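Local coordinates for 3-deoxy-D-manno-octulosonate 8-phosphate phosphatase KdsC (Xanthomonas campestris pv. campestris, PDB 4NAV), which probably hydrolyses 3-deoxy-D-manno-octulosonate 8-phosphate to free KDO and inorganic phosphate with the help of magnesium, a step in lipopolysaccharide biosynthesis, at residues A23-V27 against D28-T32; S4-Q7 against D8-A11; K57-H61 against A62-V66. All coordinates share one frame; numbering follows the deposited sequence.

Contact 1. Residues A23-V27 against D28-T32; sequences ACFDV and DGTLT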
loop_
_atom_site.group_PDB
_atom_site.type_symbol
_atom_site.label_atom_id
_atom_site.label_comp_id
_atom_site.label_asym_id
_atom_site.label_seq_id
_atom_site.Cartn_x
_atom_site.Cartn_y
_atom_site.Cartn_z
ATOM N N ALA A 23 26.655 -9.798 2.726
ATOM C CA ALA A 23 25.306 -9.476 3.218
ATOM C C ALA A 23 24.287 -10.145 2.320
ATOM O O ALA A 23 24.226 -9.846 1.125
ATOM C CB ALA A 23 25.093 -7.976 3.225
ATOM N N CYS A 24 23.491 -11.055 2.881
ATOM C CA CYS A 24 22.505 -11.797 2.094
ATOM C C CYS A 24 21.132 -11.407 2.525
ATOM O O CYS A 24 20.893 -11.218 3.705
ATOM C CB CYS A 24 22.670 -13.288 2.313
ATOM S SG CYS A 24 24.310 -13.904 1.922
ATOM N N PHE A 25 20.201 -11.339 1.584
ATOM C CA PHE A 25 18.853 -10.878 1.863
ATOM C C PHE A 25 17.823 -11.787 1.233
ATOM O O PHE A 25 17.845 -12.008 0.025
ATOM C CB PHE A 25 18.660 -9.486 1.285
ATOM C CG PHE A 25 19.488 -8.439 1.944
ATOM C CD1 PHE A 25 18.945 -7.595 2.909
ATOM C CD2 PHE A 25 20.820 -8.305 1.608
ATOM C CE1 PHE A 25 19.710 -6.626 3.515
ATOM C CE2 PHE A 25 21.596 -7.344 2.212
ATOM C CZ PHE A 25 21.045 -6.503 3.164
ATOM N N ASP A 26 16.883 -12.276 2.044
ATOM C CA ASP A 26 15.651 -12.851 1.523
ATOM C C ASP A 26 14.982 -11.795 0.648
ATOM O O ASP A 26 15.249 -10.609 0.775
ATOM C CB ASP A 26 14.703 -13.201 2.677
ATOM C CG ASP A 26 13.501 -14.017 2.229
ATOM O OD1 ASP A 26 13.715 -14.921 1.376
ATOM O OD2 ASP A 26 12.367 -13.766 2.730
ATOM N N VAL A 27 14.115 -12.207 -0.251
ATOM C CA VAL A 27 13.393 -11.246 -1.078
ATOM C C VAL A 27 12.055 -10.897 -0.405
ATOM O O VAL A 27 11.863 -9.782 0.100
ATOM C CB VAL A 27 13.207 -11.792 -2.512
ATOM C CG1 VAL A 27 12.401 -10.830 -3.359
ATOM C CG2 VAL A 27 14.569 -12.018 -3.163
ATOM N N ASP A 28 11.133 -11.846 -0.448
ATOM C CA ASP A 28 9.785 -11.592 -0.004
ATOM C C ASP A 28 9.678 -11.514 1.474
ATOM O O ASP A 28 10.108 -12.426 2.206
ATOM C CB ASP A 28 8.854 -12.642 -0.547
ATOM C CG ASP A 28 8.545 -12.412 -2.002
ATOM O OD1 ASP A 28 7.818 -11.409 -2.314
ATOM O OD2 ASP A 28 9.000 -13.244 -2.807
ATOM N N GLY A 29 9.099 -10.397 1.893
ATOM C CA GLY A 29 8.928 -10.075 3.294
ATOM C C GLY A 29 10.102 -9.336 3.907
ATOM O O GLY A 29 10.028 -8.914 5.065
ATOM N N THR A 30 11.177 -9.176 3.138
ATOM C CA THR A 30 12.422 -8.622 3.635
ATOM C C THR A 30 12.803 -7.378 2.839
ATOM O O THR A 30 12.934 -6.290 3.415
ATOM C CB THR A 30 13.501 -9.689 3.530
ATOM O OG1 THR A 30 13.262 -10.680 4.527
ATOM C CG2 THR A 30 14.859 -9.112 3.732
ATOM N N LEU A 31 12.904 -7.527 1.515
ATOM C CA LEU A 31 12.940 -6.373 0.586
ATOM C C LEU A 31 11.553 -5.980 0.063
ATOM O O LEU A 31 11.416 -5.095 -0.777
ATOM C CB LEU A 31 13.811 -6.710 -0.614
ATOM C CG LEU A 31 15.197 -7.209 -0.266
ATOM C CD1 LEU A 31 15.896 -7.701 -1.520
ATOM C CD2 LEU A 31 15.996 -6.114 0.399
ATOM N N THR A 32 10.535 -6.673 0.552
ATOM C CA THR A 32 9.164 -6.592 0.035
ATOM C C THR A 32 8.320 -6.631 1.276
ATOM O O THR A 32 8.765 -7.117 2.306
ATOM C CB THR A 32 8.936 -7.800 -0.890
ATOM O OG1 THR A 32 9.473 -7.497 -2.190
ATOM C CG2 THR A 32 7.513 -8.208 -1.037
#
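With CG of Asp26 swung trans to the backbone N (chi1 -170°) and OG1 of Thr30 lying beside its own N (chi1 -72°), the two side chains run across each other, OG1 of Thr30 3.4 Å from CB of Asp26. The other branch of the threonine, CG2, rests 3.3 Å from O of Asp26. The turn itself closes on one backbone oxygen: O of Val27 is gripped by two N-H groups, accepting from N of Leu31 at 2.9 Å and from N of Thr30 at 3.2 Å. Leu31 turns toward the preceding residues, where its CD2 meets CD1 of Phe25 at 4.1 Å, the side chains crossing at about a right angle; CG2 of Thr30 lies farther off, at the edge of the same ring. Both carboxylates form salt bridges beyond the turn, Asp26 with Lys95 and Asp28 with Lys46. Asp118 lies close to Asp26, and both are predicted magnesium ligands, while Asp28 is a predicted substrate-binding residue. Asp26, Asp28 and Thr30, placed where strand 22-25 runs out, fit the DxDx(T/V) signature of the haloacid dehalogenase active site.

Contact 2. Residues S4-Q7 against D8-A11; sequences SPLQ and DLPA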
loop_
_atom_site.group_PDB
_atom_site.type_symbol
_atom_site.label_atom_id
_atom_site.label_comp_id
_atom_site.label_asym_id
_atom_site.label_seq_id
_atom_site.Cartn_x
_atom_site.Cartn_y
_atom_site.Cartn_z
ATOM N N SER A 4 22.434 8.359 14.304
ATOM C CA SER A 4 23.419 7.319 14.223
ATOM C C SER A 4 22.723 6.018 14.284
ATOM O O SER A 4 22.098 5.699 15.288
ATOM C CB SER A 4 24.456 7.339 15.328
ATOM O OG SER A 4 25.401 6.271 15.082
ATOM N N PRO A 5 22.859 5.229 13.221
ATOM C CA PRO A 5 22.221 3.923 13.222
ATOM C C PRO A 5 22.688 3.079 14.405
ATOM O O PRO A 5 21.975 2.153 14.794
ATOM C CB PRO A 5 22.662 3.306 11.900
ATOM C CG PRO A 5 23.149 4.447 11.089
ATOM C CD PRO A 5 23.709 5.430 12.040
ATOM N N LEU A 6 23.840 3.432 14.984
ATOM C CA LEU A 6 24.473 2.611 16.011
ATOM C C LEU A 6 24.051 2.889 17.434
ATOM O O LEU A 6 24.282 2.062 18.327
ATOM C CB LEU A 6 25.979 2.774 15.932
ATOM C CG LEU A 6 26.593 2.329 14.618
ATOM C CD1 LEU A 6 28.109 2.375 14.757
ATOM C CD2 LEU A 6 26.130 0.927 14.250
ATOM N N GLN A 7 23.447 4.034 17.701
ATOM C CA GLN A 7 23.076 4.251 19.108
ATOM C C GLN A 7 21.857 3.373 19.414
ATOM O O GLN A 7 21.081 2.960 18.518
ATOM C CB GLN A 7 22.998 5.733 19.558
ATOM C CG GLN A 7 21.899 6.613 19.002
ATOM C CD GLN A 7 22.015 7.998 19.637
ATOM O OE1 GLN A 7 21.169 8.454 20.432
ATOM N NE2 GLN A 7 23.107 8.655 19.317
ATOM N N ASP A 8 21.776 2.991 20.668
ATOM C CA ASP A 8 20.761 2.053 21.118
ATOM C C ASP A 8 20.963 0.650 20.579
ATOM O O ASP A 8 20.068 -0.172 20.674
ATOM C CB ASP A 8 19.365 2.576 20.783
ATOM C CG ASP A 8 19.170 4.020 21.214
ATOM O OD1 ASP A 8 19.612 4.383 22.339
ATOM O OD2 ASP A 8 18.609 4.797 20.409
ATOM N N LEU A 9 22.137 0.356 20.036
ATOM C CA LEU A 9 22.471 -1.007 19.616
ATOM C C LEU A 9 23.572 -1.540 20.490
ATOM O O LEU A 9 24.447 -0.811 20.899
ATOM C CB LEU A 9 22.947 -1.013 18.196
ATOM C CG LEU A 9 21.930 -1.356 17.109
ATOM C CD1 LEU A 9 20.537 -0.753 17.319
ATOM C CD2 LEU A 9 22.535 -0.968 15.759
ATOM N N PRO A 10 23.510 -2.824 20.829
ATOM C CA PRO A 10 24.535 -3.321 21.779
ATOM C C PRO A 10 25.883 -3.467 21.141
ATOM O O PRO A 10 25.977 -3.780 19.962
ATOM C CB PRO A 10 24.004 -4.691 22.212
ATOM C CG PRO A 10 22.843 -5.010 21.317
ATOM C CD PRO A 10 22.361 -3.742 20.687
ATOM N N ALA A 11 26.916 -3.278 21.933
ATOM C CA ALA A 11 28.299 -3.432 21.480
ATOM C C ALA A 11 28.554 -4.728 20.675
ATOM O O ALA A 11 29.157 -4.673 19.613
ATOM C CB ALA A 11 29.245 -3.376 22.663
#
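Two overlapping beta turns, a type I turn from Ser4 to Gln7 and a type II turn from Leu6 to Leu9, carry the N-terminal loop toward helix 11-17. The first is closed by N of Gln7 bonding to O of Ser4 at 3.2 Å, and OG of Ser4 takes the N-H of Leu6 at 3.2 Å to make an ST turn inside it. In the second, N of Leu9 reaches O of Leu6 at 3.2 Å. Asp8 occupies the third position of this turn with positive phi, 68°, as a type II turn requires.

Leu9 makes the main side-chain contact. Its CB sits 3.4 Å from O of Leu6, while CD2 comes back against O of Pro5 at 3.3 Å and approaches CD2 of Leu6 at 4.3 Å, a loose apolar touch between methyl groups. CG of Gln7 sits between its backbone N and carbonyl carbon (chi1 68°), and the chain extends beyond it alongside Asp8, pointing the same way, with amide and carboxylate planes almost perpendicular, 89° apart. Pro5, Leu6 and Leu9 also touch helix 158-169, through Asp164, Val165 and Ala168, so these three side chains lie against that helix. Far from the predicted metal and substrate residues, these are two overlapping turns at the surface, leading to Pro10, the N-cap residue of helix 11-17.

Contact 3. Residues K57-H61 against A62-V66; sequences KQLEH and AGIHV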
loop_
_atom_site.group_PDB
_atom_site.type_symbol
_atom_site.label_atom_id
_atom_site.label_comp_id
_atom_site.label_asym_id
_atom_site.label_seq_id
_atom_site.Cartn_x
_atom_site.Cartn_y
_atom_site.Cartn_z
ATOM N N LYS A 57 23.360 -0.691 -2.837
ATOM C CA LYS A 57 24.443 -0.146 -3.627
ATOM C C LYS A 57 25.591 0.334 -2.729
ATOM O O LYS A 57 26.759 0.142 -3.046
ATOM C CB LYS A 57 23.939 1.021 -4.467
ATOM C CG LYS A 57 23.228 0.595 -5.724
ATOM C CD LYS A 57 22.683 1.801 -6.469
ATOM C CE LYS A 57 21.998 1.363 -7.757
ATOM N NZ LYS A 57 21.258 2.442 -8.473
ATOM N N GLN A 58 25.244 0.921 -1.591
ATOM C CA GLN A 58 26.245 1.510 -0.732
ATOM C C GLN A 58 27.072 0.459 -0.063
ATOM O O GLN A 58 28.294 0.635 0.100
ATOM C CB GLN A 58 25.577 2.353 0.289
ATOM C CG GLN A 58 24.711 3.378 -0.366
ATOM C CD GLN A 58 25.413 4.646 -0.598
ATOM O OE1 GLN A 58 25.879 4.932 -1.709
ATOM N NE2 GLN A 58 25.551 5.426 0.477
ATOM N N LEU A 59 26.421 -0.641 0.310
ATOM C CA LEU A 59 27.143 -1.831 0.741
ATOM C C LEU A 59 28.092 -2.308 -0.352
ATOM O O LEU A 59 29.273 -2.528 -0.101
ATOM C CB LEU A 59 26.197 -2.952 1.099
ATOM C CG LEU A 59 25.425 -2.849 2.400
ATOM C CD1 LEU A 59 24.661 -4.123 2.625
ATOM C CD2 LEU A 59 26.324 -2.581 3.608
ATOM N N GLU A 60 27.600 -2.410 -1.582
ATOM C CA GLU A 60 28.474 -2.862 -2.636
ATOM C C GLU A 60 29.641 -1.844 -2.777
ATOM O O GLU A 60 30.803 -2.222 -2.810
ATOM C CB GLU A 60 27.721 -3.110 -3.945
ATOM C CG GLU A 60 28.397 -4.119 -4.891
ATOM C CD GLU A 60 28.288 -5.592 -4.454
ATOM O OE1 GLU A 60 27.244 -5.996 -3.896
ATOM O OE2 GLU A 60 29.270 -6.347 -4.688
ATOM N N HIS A 61 29.310 -0.560 -2.813
ATOM C CA HIS A 61 30.281 0.512 -2.953
ATOM C C HIS A 61 31.314 0.522 -1.832
ATOM O O HIS A 61 32.460 0.961 -2.038
ATOM C CB HIS A 61 29.529 1.841 -2.989
ATOM C CG HIS A 61 30.302 2.977 -3.559
ATOM N ND1 HIS A 61 31.038 3.842 -2.784
ATOM C CD2 HIS A 61 30.437 3.395 -4.837
ATOM C CE1 HIS A 61 31.603 4.742 -3.564
ATOM N NE2 HIS A 61 31.249 4.499 -4.813
ATOM N N ALA A 62 30.927 0.006 -0.674
ATOM C CA ALA A 62 31.845 -0.133 0.436
ATOM C C ALA A 62 32.508 -1.505 0.480
ATOM O O ALA A 62 33.115 -1.893 1.486
ATOM C CB ALA A 62 31.121 0.106 1.715
ATOM N N GLY A 63 32.470 -2.206 -0.633
ATOM C CA GLY A 63 33.309 -3.397 -0.780
ATOM C C GLY A 63 32.761 -4.613 -0.102
ATOM O O GLY A 63 33.467 -5.605 0.065
ATOM N N ILE A 64 31.485 -4.543 0.238
ATOM C CA ILE A 64 30.806 -5.649 0.843
ATOM C C ILE A 64 30.049 -6.340 -0.250
ATOM O O ILE A 64 29.326 -5.689 -0.957
ATOM C CB ILE A 64 29.834 -5.155 1.924
ATOM C CG1 ILE A 64 30.611 -4.411 2.997
ATOM C CG2 ILE A 64 29.084 -6.319 2.555
ATOM C CD1 ILE A 64 29.739 -3.662 3.973
ATOM N N HIS A 65 30.185 -7.654 -0.352
ATOM C CA HIS A 65 29.419 -8.427 -1.314
ATOM C C HIS A 65 27.937 -8.582 -0.900
ATOM O O HIS A 65 27.627 -8.890 0.242
ATOM C CB HIS A 65 30.055 -9.792 -1.532
ATOM C CG HIS A 65 31.457 -9.716 -2.066
ATOM N ND1 HIS A 65 32.569 -9.991 -1.291
ATOM C CD2 HIS A 65 31.927 -9.365 -3.286
ATOM C CE1 HIS A 65 33.661 -9.824 -2.012
ATOM N NE2 HIS A 65 33.299 -9.446 -3.228
ATOM N N VAL A 66 27.032 -8.321 -1.833
ATOM C CA VAL A 66 25.608 -8.421 -1.562
ATOM C C VAL A 66 24.944 -9.495 -2.419
ATOM O O VAL A 66 25.201 -9.614 -3.608
ATOM C CB VAL A 66 24.922 -7.088 -1.798
ATOM C CG1 VAL A 66 23.425 -7.211 -1.547
ATOM C CG2 VAL A 66 25.538 -6.036 -0.875
#
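A Schellman motif ends helix 50-61 and turns the chain into strand 65-70. Its two defining bonds are Ile64 N to Leu59 O, at 3.0 Å, and Gly63 N to Glu60 O, at 2.7 Å. The first is fairly straight, 155° at the hydrogen. Gly63 is the C-prime residue, and its positive phi of 80° lets the chain leave the helix in the Schellman turn. Just before it, N of Ala62 keeps the last helical bond to O of Gln58, 2.8 Å long, and has a weak second one to O of Leu59, which is thus shared with Ile64.

The reversal lays apolar side chains against the last helical turn. CD2 of Leu59 meets CD1 of Ile64 at 3.6 Å, the two side chains slanting past one another, while CB of Leu59 abuts CG2 of Val66 at 3.7 Å in a crossing close to a right angle. Leu59 also packs on Ala23 of strand 22-25 and on Cys163 of helix 158-169, and Ile64 on Val166 of that helix.

The CB of Glu60 points away from residues 62-66, but the side chain bends at chi2 (74°) and brings the carboxylate back. OE1 then accepts a weak hydrogen bond from N of Val66 at 3.1 Å, and the same oxygen lies 3.3 Å from CB of Val66. Nearer the backbone, CA of Glu60 directs a CA-H...O contact to O of Ile64 at 3.4 Å. Helix end and strand start are thus tied through both side chain and backbone. Such a helix-to-strand junction, capped by a glycine, belongs to the alternating alpha/beta architecture of the HAD fold, here delivering the chain to the strand alongside 22-25.

Overall arrangement
Along the chain, contact 2 comes first, then contact 1, then contact 3. Contacts 1 and 3 meet in the central parallel sheet, where strands 22-25 and 65-70 are neighbours: N of Ala23 probably bonds to O of His65 at 2.8 Å, and Ala23 and Phe25 pack on Val66. Their centres are 16 Å apart, and the side chain of Val66 is about 11 Å from that of Asp26. The strand leading into the predicted magnesium and substrate site thus lies beside the one contact 3 starts. Contact 2 sits at the surface before helix 11-17, its centre about 22 Å from that of contact 1 and 21 Å from that of contact 3. Helix 158-169 packs against side chains of contacts 2 and 3.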